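Local coordinates for protein peroxide stress regulator PerR, FUR family (Streptococcus pyogenes, PDB 4LMY) that binds DNA as a zinc-containing transcription factor of the ferric uptake regulator family and probably controls genes of the peroxide stress response, at residues H4-A9 against V16-R21; E105-I110 against P145-K150; D120-A125 against Y131-I136; K49-L54 against M61-V66. All blocks are in the same frame, centred on the assembly; numbering follows the deposited sequence.

Interaction 1: H4-A9 against V16-R21; sequences HSHQQA and VLEHLR. With ZN (zinc ion), chain E.
H4 and H19 reach a shared zinc ion from opposite directions by different torsions. In H4, CG lies between the backbone N and the carbonyl carbon (chi1 66°), which turns the ring toward the helix, where its NE2 meets the metal; in H19, CG stands beside the backbone N (chi1 -80°) and carries the imidazole off the helix flank. H6 crosses the H19 side chain at about a right angle. All three bind through NE2, with H4 NE2 and H19 NE2 each 2.2 Å from the zinc. H4 NE2 lies 3.1 Å and H6 NE2 3.0 Å from H19 NE2, a closeness set by the common metal and not by hydrogen bonding. The H4 and H19 planes stand 82° apart, so the rings converge on the ion without lying flat on one another. H97 and H99 supply two more ligands. In this family such a site lies between the DNA-binding and dimerisation domains, and here the N-terminal loop and helix 12-22 are both drawn into it; histidine suits it because one nitrogen can take the metal while the other is held. ND1 of H4 bonds to the carbonyl O of D2, and ND1 of H6 to the carboxylate of E22, which fixes the rotation of each ring. E18 runs antiparallel alongside H6, E18 CG 3.6 Å from H6 ND1; its chain bends at chi2, and E18 OE2 meets R21 NH1 in a 3.4 Å salt bridge. The loop itself is shaped by an ST turn, S5 OG accepting from Q7 N at 2.8 Å.

Interaction 2: E105-I110 against P145-K150; sequences EICGKI and PDCQAK. With ZN (zinc ion), chain F.
The loop 105-110 and the short, weakly bonded helical turn at 145-148 come nearest at I106 and C147, whose CA atoms are 7.1 Å apart, while G108 takes up a left-handed conformation (phi 86°) that suits a residue without a side chain. C107 and C147 point their sulfurs at one zinc ion, C107 SG at 2.3 Å and C147 SG at 2.4 Å. The two sulfurs stay 3.8 Å from each other, as neighbouring corners of a zinc-thiolate site should, and C104 and C144 fill the set of four cysteines. C107 CB lies 3.8 Å from C147 SG, so the two cysteines also touch directly. I106 shields one flank: its CG2 branch is 3.8 Å from C147 SG, and its CD1 lies against C147 CB, a branched apolar side chain fitting well against sulfur. The backbone N of K109 donates to C107 SG at 3.5 Å, the N-H...S bond usual in a zinc knuckle built on a CxxC turn. Four sulfur ligands, with an N-H that would be expected to offset some of the thiolate charge, imply a probably structural zinc, which ties the end of strand 98-104 to the C-terminal part of the chain.

Interaction 3: D120-A125 against Y131-I136; sequences DIAKEA and YKVTRI
V133 and A125 meet methyl to methyl, with V133 CG2 3.9 Å from A125 CB. The same CG2 rests 3.5 Å from the carbonyl O of A122, so this branch of the valine bridges A122 and A125, about one turn apart. I136 covers the helix one step nearer its N-terminus, sharing A122: I136 CD1 comes to 3.6 Å from A122 CA and also touches I121, whose CG2 is 3.8 Å away. Alanines at 122 and 125 suit these places because a single methyl lets the strand side chains approach the helix backbone. The isoleucine gets there with CG1 beside its backbone N (chi1 -51°), the longer branch extending to bring CD1 onto the helix. The touching side chains are all apolar, though they also rest on the helix backbone. Behind this shell, T134 has a helix-like psi (-40°) that breaks the extended run, and with this kink V133 and I136, three residues apart, both face the helix, while K132 and R135 point away. The turn joining helix and strand is held by T129, whose hydroxyl bonds to the carbonyl O of A125 and to the backbone N of Y131, and by H126, whose ND1 bonds to the Y131 carbonyl. The arrangement is a helix followed by a tight turn and a strand packed back against it, in what is, by family, the dimerisation domain. Strand 132-135 pairs in antiparallel fashion with a strand of the second subunit, R135 forms a salt bridge with E105 of that subunit, and I121 packs on F113 of the second subunit, so helix 118-129 and its strand together lie at the dimer interface.

Interaction 4: K49-L54 against M61-V66; sequences KIYRDL and MSLATV
Y51 packs its ring beside the start of helix 63-75, with CE1 at 3.3 Å from the carbonyl O of M61, which lies in the ring plane at its edge. The backbone N of L63 sits over one face of the same ring, toward its rim, so the tyrosine is bounded by the turn on two sides. Its CG is anti to the backbone N (chi1 168°), which sends the ring out along the partner segment. This ring edge and the buried layer of I50, V66 and M61 together make the close-packed part. V66 splits its two methyls, CG1 at 3.9 Å from I50 CG2 and CG2 at 3.9 Å from Y51 CB, a beta-branched residue thus serving two neighbours at once. M61 runs extended and then bends at its last torsion (chi3 -79°), bringing its sulfur and methyl across L54; M61 SD is 3.8 Å from L54 CB. The unbranched, flexible methionine can bend to reach L54 from the loop. Toward the solvent the fit is slacker. The L63 side chain reaches Y51 through CD1, 4.1 Å from Y51 CB, and S62, the N-cap residue, whose CB points away from helix 47-54, shares a 3.2 Å hydrogen bond between its OG and T65 OG1. On the other flank of helix 47-54, K49 NZ forms a 2.8 Å salt bridge with D53 OD2, which also bonds to the Y37 hydroxyl on helix 29-40. Helix 47-54 and helix 63-75, joined by a loop, make the helix-turn-helix expected of the family's winged-helix domain, in which helix 63-75 is probably the one that reads DNA.

Interactions 1 and 2 are surface contacts built on zinc, the first through histidines and the second through cysteines; their centres are about 25 Å apart. Interactions 3 and 4 are partly buried and apolar, so metal bonds at the surface contrast with methyl packing in the more enclosed contacts. Interaction 4 lies in what is, by family, the DNA-binding part, about 49 Å between centres from interaction 2, on the other side of the chain's centre. Interaction 1 also uses a helix of that part, but its metal also takes H97 and H99 at the start of strand 98-104, whose other end leads into interaction 2. Interaction 3 is nested in the loop that interaction 2 closes, and both reach the second subunit.

Interaction 1: H4-A9 against V16-R21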
# COMPACT_ATOMS: atom_id res chain seq x y z
N HIS B 4 -11.92 -1.20 12.48
CA HIS B 4 -12.33 -2.37 13.25
C HIS B 4 -11.32 -3.49 13.06
O HIS B 4 -10.37 -3.36 12.29
CB HIS B 4 -13.70 -2.85 12.78
CG HIS B 4 -13.71 -3.36 11.38
ND1 HIS B 4 -13.88 -2.54 10.28
CD2 HIS B 4 -13.57 -4.62 10.89
CE1 HIS B 4 -13.84 -3.27 9.18
NE2 HIS B 4 -13.66 -4.53 9.52
N SER B 5 -11.52 -4.60 13.77
CA SER B 5 -10.65 -5.76 13.64
C SER B 5 -11.43 -7.07 13.72
O SER B 5 -12.45 -7.15 14.40
CB SER B 5 -9.57 -5.75 14.72
OG SER B 5 -8.89 -6.99 14.77
N HIS B 6 -10.95 -8.09 13.02
CA HIS B 6 -11.53 -9.43 13.11
C HIS B 6 -10.55 -10.34 13.84
O HIS B 6 -10.71 -11.56 13.84
CB HIS B 6 -11.84 -9.99 11.73
CG HIS B 6 -12.61 -9.05 10.86
ND1 HIS B 6 -13.99 -8.96 10.88
CD2 HIS B 6 -12.20 -8.16 9.92
CE1 HIS B 6 -14.39 -8.06 10.01
NE2 HIS B 6 -13.32 -7.55 9.41
N GLN B 7 -9.54 -9.73 14.44
CA GLN B 7 -8.52 -10.43 15.22
C GLN B 7 -7.70 -11.43 14.39
O GLN B 7 -7.18 -12.41 14.93
CB GLN B 7 -9.12 -11.09 16.46
CG GLN B 7 -9.58 -10.11 17.53
CD GLN B 7 -10.85 -9.37 17.15
OE1 GLN B 7 -11.84 -9.99 16.76
NE2 GLN B 7 -10.82 -8.05 17.24
N GLN B 8 -7.60 -11.17 13.09
CA GLN B 8 -6.72 -11.94 12.21
C GLN B 8 -6.57 -11.23 10.88
O GLN B 8 -7.37 -10.36 10.53
CB GLN B 8 -7.27 -13.36 11.99
CG GLN B 8 -8.42 -13.44 11.00
CD GLN B 8 -8.91 -14.87 10.80
OE1 GLN B 8 -10.10 -15.15 10.94
NE2 GLN B 8 -7.99 -15.77 10.46
N ALA B 9 -5.52 -11.58 10.14
CA ALA B 9 -5.30 -11.01 8.82
C ALA B 9 -6.28 -11.61 7.83
O ALA B 9 -6.55 -12.81 7.85
CB ALA B 9 -3.87 -11.26 8.37
N VAL B 16 -14.56 -9.78 2.90
CA VAL B 16 -15.96 -9.69 2.49
C VAL B 16 -16.76 -10.85 3.07
O VAL B 16 -17.82 -10.66 3.66
CB VAL B 16 -16.11 -9.69 0.96
CG1 VAL B 16 -17.58 -9.73 0.57
CG2 VAL B 16 -15.45 -8.46 0.37
N LEU B 17 -16.22 -12.06 2.93
CA LEU B 17 -16.88 -13.26 3.42
C LEU B 17 -17.07 -13.21 4.93
O LEU B 17 -18.13 -13.58 5.44
CB LEU B 17 -16.10 -14.52 3.02
CG LEU B 17 -15.98 -14.79 1.52
CD1 LEU B 17 -15.48 -16.22 1.28
CD2 LEU B 17 -17.30 -14.54 0.81
N GLU B 18 -16.05 -12.75 5.65
CA GLU B 18 -16.14 -12.63 7.10
C GLU B 18 -17.25 -11.66 7.52
O GLU B 18 -18.04 -11.97 8.40
CB GLU B 18 -14.79 -12.19 7.69
CG GLU B 18 -14.81 -11.98 9.20
CD GLU B 18 -15.07 -13.27 9.98
OE1 GLU B 18 -15.46 -13.18 11.16
OE2 GLU B 18 -14.86 -14.37 9.42
N HIS B 19 -17.30 -10.50 6.87
CA HIS B 19 -18.34 -9.51 7.14
C HIS B 19 -19.72 -10.07 6.84
O HIS B 19 -20.66 -9.86 7.61
CB HIS B 19 -18.10 -8.24 6.32
CG HIS B 19 -17.07 -7.32 6.90
ND1 HIS B 19 -17.39 -6.17 7.58
CD2 HIS B 19 -15.71 -7.39 6.89
CE1 HIS B 19 -16.28 -5.56 7.97
NE2 HIS B 19 -15.25 -6.28 7.57
N LEU B 20 -19.85 -10.77 5.72
CA LEU B 20 -21.13 -11.35 5.32
C LEU B 20 -21.58 -12.46 6.28
O LEU B 20 -22.76 -12.55 6.61
CB LEU B 20 -21.08 -11.88 3.89
CG LEU B 20 -20.93 -10.83 2.78
CD1 LEU B 20 -21.09 -11.47 1.41
CD2 LEU B 20 -21.92 -9.69 2.97
N ARG B 21 -20.64 -13.30 6.71
CA ARG B 21 -20.93 -14.34 7.70
C ARG B 21 -21.42 -13.71 9.00
O ARG B 21 -22.37 -14.20 9.61
CB ARG B 21 -19.70 -15.19 7.99
CG ARG B 21 -19.32 -16.17 6.90
CD ARG B 21 -18.24 -17.13 7.39
NE ARG B 21 -17.44 -17.66 6.29
CZ ARG B 21 -16.21 -17.25 5.99
NH1 ARG B 21 -15.62 -16.30 6.71
NH2 ARG B 21 -15.56 -17.80 4.97
ZN ZN E . -13.15 -5.98 7.95

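Interaction 2: E105-I110 against P145-K150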
# COMPACT_ATOMS: atom_id res chain seq x y z
N GLU B 105 9.42 -7.08 15.50
CA GLU B 105 10.71 -7.66 15.15
C GLU B 105 11.41 -8.24 16.37
O GLU B 105 12.19 -9.19 16.26
CB GLU B 105 11.61 -6.60 14.51
CG GLU B 105 11.00 -5.89 13.32
CD GLU B 105 11.59 -6.33 12.01
OE1 GLU B 105 11.75 -5.47 11.11
OE2 GLU B 105 11.88 -7.53 11.86
N ILE B 106 11.13 -7.68 17.54
CA ILE B 106 11.81 -8.07 18.77
C ILE B 106 11.13 -9.21 19.53
O ILE B 106 11.79 -10.18 19.91
CB ILE B 106 11.99 -6.86 19.72
CG1 ILE B 106 12.83 -5.78 19.03
CG2 ILE B 106 12.63 -7.29 21.03
CD1 ILE B 106 13.06 -4.54 19.87
N CYS B 107 9.83 -9.11 19.76
CA CYS B 107 9.13 -10.09 20.59
C CYS B 107 8.17 -10.99 19.82
O CYS B 107 7.72 -12.01 20.34
CB CYS B 107 8.39 -9.40 21.74
SG CYS B 107 6.88 -8.53 21.25
N GLY B 108 7.86 -10.61 18.58
CA GLY B 108 7.01 -11.42 17.72
C GLY B 108 5.52 -11.19 17.90
O GLY B 108 4.71 -11.84 17.23
N LYS B 109 5.16 -10.28 18.79
CA LYS B 109 3.76 -9.98 19.03
C LYS B 109 3.11 -9.40 17.77
O LYS B 109 3.71 -8.58 17.07
CB LYS B 109 3.59 -9.01 20.20
CG LYS B 109 2.17 -8.89 20.71
CD LYS B 109 2.12 -8.39 22.14
CE LYS B 109 0.69 -8.36 22.66
NZ LYS B 109 0.62 -8.38 24.15
N ILE B 110 1.89 -9.85 17.50
CA ILE B 110 1.18 -9.47 16.29
C ILE B 110 -0.01 -8.58 16.59
O ILE B 110 -0.80 -8.86 17.49
CB ILE B 110 0.67 -10.72 15.53
CG1 ILE B 110 1.85 -11.61 15.12
CG2 ILE B 110 -0.14 -10.31 14.32
CD1 ILE B 110 1.43 -12.88 14.41
N PRO B 145 4.66 -1.18 21.04
CA PRO B 145 4.77 -0.18 22.11
C PRO B 145 5.54 -0.67 23.34
O PRO B 145 6.35 0.07 23.89
CB PRO B 145 3.31 0.12 22.46
CG PRO B 145 2.59 -0.08 21.17
CD PRO B 145 3.30 -1.22 20.47
N ASP B 146 5.32 -1.92 23.74
CA ASP B 146 5.99 -2.47 24.92
C ASP B 146 7.50 -2.60 24.70
O ASP B 146 8.28 -2.34 25.62
CB ASP B 146 5.38 -3.81 25.33
CG ASP B 146 4.05 -3.65 26.05
OD1 ASP B 146 3.76 -2.53 26.51
OD2 ASP B 146 3.31 -4.64 26.16
N CYS B 147 7.90 -3.00 23.50
CA CYS B 147 9.32 -3.16 23.20
C CYS B 147 10.01 -1.82 23.01
O CYS B 147 11.22 -1.70 23.25
CB CYS B 147 9.52 -4.04 21.96
SG CYS B 147 9.40 -5.82 22.30
N GLN B 148 9.26 -0.81 22.60
CA GLN B 148 9.80 0.54 22.44
C GLN B 148 10.25 1.10 23.79
O GLN B 148 11.16 1.92 23.86
CB GLN B 148 8.77 1.48 21.82
CG GLN B 148 8.41 1.14 20.38
CD GLN B 148 7.25 1.97 19.85
OE1 GLN B 148 6.30 1.43 19.28
NE2 GLN B 148 7.32 3.28 20.04
N ALA B 149 9.62 0.63 24.86
CA ALA B 149 9.90 1.13 26.20
C ALA B 149 11.05 0.38 26.88
O ALA B 149 11.52 0.79 27.94
CB ALA B 149 8.65 1.07 27.06
N LYS B 150 11.49 -0.72 26.27
CA LYS B 150 12.57 -1.52 26.83
C LYS B 150 13.91 -1.20 26.17
O LYS B 150 13.96 -0.56 25.12
CB LYS B 150 12.27 -3.01 26.69
CG LYS B 150 11.02 -3.48 27.43
CD LYS B 150 10.80 -4.97 27.25
CE LYS B 150 9.66 -5.46 28.12
NZ LYS B 150 8.35 -4.87 27.72
ZN ZN F . 7.58 -6.33 20.86

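Interaction 3: D120-A125 against Y131-I136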
# COMPACT_ATOMS: atom_id res chain seq x y z
N ASP B 120 -5.17 -0.34 -4.27
CA ASP B 120 -4.61 0.68 -5.16
C ASP B 120 -3.28 0.23 -5.74
O ASP B 120 -2.93 0.59 -6.87
CB ASP B 120 -4.46 2.02 -4.42
CG ASP B 120 -5.79 2.74 -4.26
OD1 ASP B 120 -6.67 2.57 -5.13
OD2 ASP B 120 -5.95 3.48 -3.27
N ILE B 121 -2.54 -0.57 -4.98
CA ILE B 121 -1.30 -1.18 -5.46
C ILE B 121 -1.63 -2.16 -6.58
O ILE B 121 -0.95 -2.20 -7.59
CB ILE B 121 -0.58 -1.94 -4.33
CG1 ILE B 121 -0.19 -0.99 -3.20
CG2 ILE B 121 0.65 -2.66 -4.86
CD1 ILE B 121 0.41 -1.69 -2.02
N ALA B 122 -2.70 -2.93 -6.37
CA ALA B 122 -3.15 -3.90 -7.36
C ALA B 122 -3.50 -3.24 -8.69
O ALA B 122 -3.18 -3.77 -9.76
CB ALA B 122 -4.35 -4.67 -6.84
N LYS B 123 -4.16 -2.09 -8.62
CA LYS B 123 -4.51 -1.33 -9.81
C LYS B 123 -3.27 -0.84 -10.55
O LYS B 123 -3.16 -0.99 -11.77
CB LYS B 123 -5.42 -0.16 -9.44
CG LYS B 123 -5.75 0.76 -10.60
CD LYS B 123 -6.88 1.72 -10.25
CE LYS B 123 -7.17 2.68 -11.39
NZ LYS B 123 -8.43 3.45 -11.15
N GLU B 124 -2.34 -0.24 -9.81
CA GLU B 124 -1.10 0.24 -10.40
C GLU B 124 -0.26 -0.89 -10.99
O GLU B 124 0.33 -0.74 -12.06
CB GLU B 124 -0.28 1.04 -9.39
CG GLU B 124 -0.78 2.45 -9.17
CD GLU B 124 -0.79 3.28 -10.44
OE1 GLU B 124 0.05 3.04 -11.34
OE2 GLU B 124 -1.64 4.18 -10.55
N ALA B 125 -0.21 -2.01 -10.27
CA ALA B 125 0.52 -3.18 -10.74
C ALA B 125 -0.01 -3.62 -12.10
O ALA B 125 0.77 -3.88 -13.03
CB ALA B 125 0.41 -4.32 -9.73
N TYR B 131 -0.04 -7.34 -16.15
CA TYR B 131 -0.39 -8.55 -15.42
C TYR B 131 -1.82 -8.48 -14.88
O TYR B 131 -2.27 -7.43 -14.43
CB TYR B 131 0.54 -8.76 -14.22
CG TYR B 131 1.92 -9.32 -14.52
CD1 TYR B 131 2.41 -10.41 -13.81
CD2 TYR B 131 2.72 -8.75 -15.50
CE1 TYR B 131 3.67 -10.91 -14.05
CE2 TYR B 131 3.99 -9.25 -15.76
CZ TYR B 131 4.45 -10.34 -15.04
OH TYR B 131 5.71 -10.84 -15.29
N LYS B 132 -2.53 -9.61 -14.93
CA LYS B 132 -3.79 -9.73 -14.21
C LYS B 132 -3.44 -10.14 -12.79
O LYS B 132 -3.04 -11.28 -12.56
CB LYS B 132 -4.70 -10.77 -14.86
CG LYS B 132 -6.05 -10.90 -14.18
CD LYS B 132 -6.97 -11.83 -14.95
CE LYS B 132 -8.38 -11.26 -15.00
NZ LYS B 132 -8.39 -9.89 -15.59
N VAL B 133 -3.57 -9.21 -11.86
CA VAL B 133 -3.12 -9.42 -10.48
C VAL B 133 -3.98 -10.44 -9.74
O VAL B 133 -5.21 -10.35 -9.74
CB VAL B 133 -3.11 -8.10 -9.69
CG1 VAL B 133 -2.55 -8.32 -8.30
CG2 VAL B 133 -2.29 -7.05 -10.43
N THR B 134 -3.33 -11.41 -9.11
CA THR B 134 -4.03 -12.48 -8.40
C THR B 134 -4.01 -12.26 -6.89
O THR B 134 -5.01 -12.52 -6.21
CB THR B 134 -3.41 -13.86 -8.70
OG1 THR B 134 -1.99 -13.81 -8.51
CG2 THR B 134 -3.71 -14.28 -10.13
N ARG B 135 -2.88 -11.81 -6.36
CA ARG B 135 -2.73 -11.62 -4.93
C ARG B 135 -1.52 -10.75 -4.60
O ARG B 135 -0.50 -10.78 -5.29
CB ARG B 135 -2.58 -12.98 -4.23
CG ARG B 135 -1.35 -13.75 -4.68
CD ARG B 135 -1.42 -15.22 -4.31
NE ARG B 135 -0.33 -15.98 -4.91
CZ ARG B 135 0.82 -16.26 -4.30
NH1 ARG B 135 1.03 -15.86 -3.05
NH2 ARG B 135 1.75 -16.96 -4.93
N ILE B 136 -1.65 -9.96 -3.54
CA ILE B 136 -0.52 -9.18 -3.05
C ILE B 136 -0.40 -9.37 -1.55
O ILE B 136 -0.90 -8.57 -0.77
CB ILE B 136 -0.67 -7.68 -3.36
CG1 ILE B 136 -0.98 -7.45 -4.85
CG2 ILE B 136 0.60 -6.93 -2.96
CD1 ILE B 136 -1.05 -6.00 -5.25

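Interaction 4: K49-L54 against M61-V66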
# COMPACT_ATOMS: atom_id res chain seq x y z
N LYS B 49 -22.19 -6.28 -17.99
CA LYS B 49 -20.84 -6.78 -18.22
C LYS B 49 -20.51 -7.93 -17.29
O LYS B 49 -20.00 -8.97 -17.72
CB LYS B 49 -19.81 -5.66 -18.04
CG LYS B 49 -18.36 -6.15 -18.12
CD LYS B 49 -17.68 -5.66 -19.38
CE LYS B 49 -16.30 -6.29 -19.55
NZ LYS B 49 -16.36 -7.60 -20.27
N ILE B 50 -20.80 -7.75 -16.00
CA ILE B 50 -20.61 -8.80 -15.01
C ILE B 50 -21.38 -10.05 -15.43
O ILE B 50 -20.85 -11.15 -15.45
CB ILE B 50 -21.11 -8.36 -13.62
CG1 ILE B 50 -20.38 -7.10 -13.15
CG2 ILE B 50 -20.95 -9.49 -12.62
CD1 ILE B 50 -20.96 -6.49 -11.89
N TYR B 51 -22.65 -9.84 -15.78
CA TYR B 51 -23.53 -10.92 -16.22
C TYR B 51 -22.95 -11.66 -17.42
O TYR B 51 -22.90 -12.89 -17.43
CB TYR B 51 -24.92 -10.36 -16.54
CG TYR B 51 -25.83 -11.32 -17.26
CD1 TYR B 51 -26.17 -12.54 -16.70
CD2 TYR B 51 -26.36 -10.99 -18.50
CE1 TYR B 51 -27.01 -13.42 -17.36
CE2 TYR B 51 -27.19 -11.87 -19.17
CZ TYR B 51 -27.52 -13.08 -18.59
OH TYR B 51 -28.35 -13.95 -19.26
N ARG B 52 -22.52 -10.92 -18.43
CA ARG B 52 -21.98 -11.53 -19.65
C ARG B 52 -20.68 -12.29 -19.42
O ARG B 52 -20.45 -13.33 -20.02
CB ARG B 52 -21.79 -10.47 -20.75
CG ARG B 52 -23.09 -10.05 -21.43
CD ARG B 52 -22.83 -9.13 -22.62
NE ARG B 52 -22.53 -7.76 -22.21
CZ ARG B 52 -21.30 -7.25 -22.14
NH1 ARG B 52 -20.25 -7.99 -22.45
NH2 ARG B 52 -21.13 -5.99 -21.76
N ASP B 53 -19.83 -11.76 -18.54
CA ASP B 53 -18.52 -12.38 -18.28
C ASP B 53 -18.61 -13.66 -17.45
O ASP B 53 -17.81 -14.57 -17.64
CB ASP B 53 -17.58 -11.38 -17.60
CG ASP B 53 -17.03 -10.35 -18.56
OD1 ASP B 53 -17.19 -10.53 -19.79
OD2 ASP B 53 -16.43 -9.36 -18.09
N LEU B 54 -19.58 -13.72 -16.55
CA LEU B 54 -19.72 -14.88 -15.67
C LEU B 54 -20.68 -15.93 -16.22
O LEU B 54 -20.68 -17.07 -15.77
CB LEU B 54 -20.15 -14.44 -14.27
CG LEU B 54 -19.09 -13.69 -13.46
CD1 LEU B 54 -19.68 -13.16 -12.16
CD2 LEU B 54 -17.92 -14.60 -13.17
N MET B 61 -27.13 -18.29 -14.14
CA MET B 61 -27.07 -16.91 -13.68
C MET B 61 -27.92 -16.02 -14.58
O MET B 61 -27.89 -16.15 -15.80
CB MET B 61 -25.62 -16.40 -13.66
CG MET B 61 -25.49 -14.93 -13.27
SD MET B 61 -23.80 -14.30 -13.38
CE MET B 61 -23.10 -14.94 -11.87
N SER B 62 -28.68 -15.13 -13.96
CA SER B 62 -29.47 -14.15 -14.69
C SER B 62 -29.01 -12.75 -14.31
O SER B 62 -28.23 -12.57 -13.38
CB SER B 62 -30.96 -14.32 -14.37
OG SER B 62 -31.23 -13.99 -13.02
N LEU B 63 -29.51 -11.74 -15.03
CA LEU B 63 -29.20 -10.36 -14.70
C LEU B 63 -29.73 -10.03 -13.30
O LEU B 63 -29.11 -9.28 -12.55
CB LEU B 63 -29.81 -9.42 -15.74
CG LEU B 63 -29.50 -7.94 -15.56
CD1 LEU B 63 -27.99 -7.73 -15.71
CD2 LEU B 63 -30.28 -7.09 -16.55
N ALA B 64 -30.88 -10.61 -12.97
CA ALA B 64 -31.47 -10.41 -11.66
C ALA B 64 -30.54 -10.90 -10.55
O ALA B 64 -30.43 -10.28 -9.50
CB ALA B 64 -32.82 -11.13 -11.58
N THR B 65 -29.86 -12.02 -10.81
CA THR B 65 -28.90 -12.57 -9.86
C THR B 65 -27.77 -11.57 -9.60
O THR B 65 -27.37 -11.35 -8.46
CB THR B 65 -28.30 -13.89 -10.37
OG1 THR B 65 -29.36 -14.84 -10.58
CG2 THR B 65 -27.30 -14.45 -9.38
N VAL B 66 -27.26 -10.97 -10.68
CA VAL B 66 -26.21 -9.98 -10.57
C VAL B 66 -26.66 -8.76 -9.78
O VAL B 66 -25.95 -8.29 -8.88
CB VAL B 66 -25.69 -9.56 -11.96
CG1 VAL B 66 -24.65 -8.46 -11.84
CG2 VAL B 66 -25.11 -10.77 -12.70